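Local coordinates for protein MOR (Lactococcus phage TP901-1, PDB 6TRI) that probably acts as the modulator of repression, working with the phage repressor CI in the switch between lysogenic and lytic growth, at residues M28-E32 with R33-L37. Numbering follows the deposited sequence.
Sequences MGLSE and RTVSL
Ser-31 OG takes two bonds from Thr-34. The hydroxyl OG1 of Thr-34 donates to Ser-31 OG over a short 2.5 Å. The backbone N of Thr-34 gives a longer, more bent bond to Ser-31 OG, at 3.3 Å and 146°. Ser-31 stands at the N-cap of helix 32-39, and the bond from Thr-34 N caps it. Its chi1 of 64° sets OG between its own backbone N and carbonyl carbon, facing the first turn. Two backbone bonds open the helix: Val-35 N to Ser-31 O at 3.1 Å, and Ser-36 N to Glu-32 O at 2.7 Å.

Apolar packing lies beside the cap. Leu-30 meets Thr-34 at about a right angle, with CD2 of Leu-30 3.8 Å from CG2 of Thr-34. CB of Leu-30 rests 4.0 Å from CG2 of Val-35. Val-35 is buried and also packs on Ala-25 of helix 21-28, while Leu-30 touches Glu-49 of helix 47-57. The exposed side chain of Arg-33, bent at chi3, comes near a bound sulfate, probably from crystallisation.

Gly-29, with positive phi, ends helix 21-28 in a Schellman motif. A helix stop, a short turn and a serine-capped second helix are consistent with a helix-turn-helix, with helix 32-39 in the position of the recognition helix.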
loop_
_atom_site.group_PDB
_atom_site.type_symbol
_atom_site.label_atom_id
_atom_site.label_comp_id
_atom_site.label_asym_id
_atom_site.label_seq_id
_atom_site.Cartn_x
_atom_site.Cartn_y
_atom_site.Cartn_z
ATOM N N MET B 28 7.498 15.753 1.124
ATOM C CA MET B 28 7.445 14.384 1.626
ATOM C C MET B 28 8.559 14.100 2.628
ATOM O O MET B 28 8.519 13.101 3.346
ATOM C CB MET B 28 7.533 13.396 0.464
ATOM C CG MET B 28 6.318 13.401 -0.439
ATOM S SD MET B 28 4.959 12.506 0.317
ATOM C CE MET B 28 5.714 10.894 0.494
ATOM N N GLY B 29 9.551 14.984 2.671
ATOM C CA GLY B 29 10.708 14.790 3.527
ATOM C C GLY B 29 11.681 13.778 2.950
ATOM O O GLY B 29 12.442 13.141 3.681
ATOM N N LEU B 30 11.648 13.634 1.627
ATOM C CA LEU B 30 12.487 12.671 0.916
ATOM C C LEU B 30 13.437 13.375 -0.047
ATOM O O LEU B 30 13.232 14.538 -0.393
ATOM C CB LEU B 30 11.620 11.668 0.145
ATOM C CG LEU B 30 11.069 10.416 0.840
ATOM C CD1 LEU B 30 10.320 10.737 2.122
ATOM C CD2 LEU B 30 10.169 9.646 -0.116
ATOM N N SER B 31 14.478 12.669 -0.477
ATOM C CA SER B 31 15.345 13.175 -1.533
ATOM C C SER B 31 14.614 13.029 -2.861
ATOM O O SER B 31 13.722 12.190 -2.992
ATOM C CB SER B 31 16.682 12.433 -1.565
ATOM O OG SER B 31 16.503 11.062 -1.876
ATOM N N GLU B 32 14.984 13.846 -3.841
ATOM C CA GLU B 32 14.304 13.813 -5.127
ATOM C C GLU B 32 14.621 12.523 -5.875
ATOM O O GLU B 32 13.762 11.974 -6.568
ATOM C CB GLU B 32 14.680 15.023 -5.980
ATOM C CG GLU B 32 13.834 15.146 -7.236
ATOM C CD GLU B 32 14.236 16.313 -8.104
ATOM O OE1 GLU B 32 13.581 16.531 -9.145
ATOM O OE2 GLU B 32 15.208 17.013 -7.748
ATOM N N ARG B 33 15.851 12.036 -5.725
ATOM C CA ARG B 33 16.246 10.773 -6.343
ATOM C C ARG B 33 15.408 9.623 -5.796
ATOM O O ARG B 33 15.058 8.693 -6.520
ATOM C CB ARG B 33 17.729 10.490 -6.114
ATOM C CG ARG B 33 18.191 9.175 -6.720
ATOM C CD ARG B 33 19.527 8.747 -6.153
ATOM N NE ARG B 33 20.593 9.684 -6.484
ATOM C CZ ARG B 33 21.750 9.749 -5.833
ATOM N NH1 ARG B 33 21.979 8.938 -4.808
ATOM N NH2 ARG B 33 22.670 10.630 -6.198
ATOM N N THR B 34 15.093 9.692 -4.508
ATOM C CA THR B 34 14.232 8.703 -3.879
ATOM C C THR B 34 12.837 8.760 -4.494
ATOM O O THR B 34 12.249 7.731 -4.833
ATOM C CB THR B 34 14.143 8.927 -2.360
ATOM O OG1 THR B 34 15.443 8.773 -1.778
ATOM C CG2 THR B 34 13.195 7.932 -1.728
ATOM N N VAL B 35 12.319 9.974 -4.647
ATOM C CA VAL B 35 10.999 10.186 -5.225
ATOM C C VAL B 35 10.975 9.764 -6.691
ATOM O O VAL B 35 10.022 9.136 -7.154
ATOM C CB VAL B 35 10.569 11.656 -5.104
ATOM C CG1 VAL B 35 9.226 11.879 -5.771
ATOM C CG2 VAL B 35 10.505 12.055 -3.642
ATOM N N SER B 36 12.038 10.102 -7.412
ATOM C CA SER B 36 12.160 9.731 -8.817
ATOM C C SER B 36 12.108 8.220 -9.030
ATOM O O SER B 36 11.412 7.736 -9.922
ATOM C CB SER B 36 13.457 10.284 -9.400
ATOM O OG SER B 36 13.677 9.757 -10.695
ATOM N N LEU B 37 12.847 7.480 -8.209
ATOM C CA LEU B 37 12.898 6.025 -8.325
ATOM C C LEU B 37 11.553 5.378 -7.999
ATOM O O LEU B 37 11.241 4.292 -8.488
ATOM C CB LEU B 37 13.984 5.452 -7.410
ATOM C CG LEU B 37 15.442 5.781 -7.732
ATOM C CD1 LEU B 37 16.346 5.257 -6.634
ATOM C CD2 LEU B 37 15.840 5.197 -9.074
#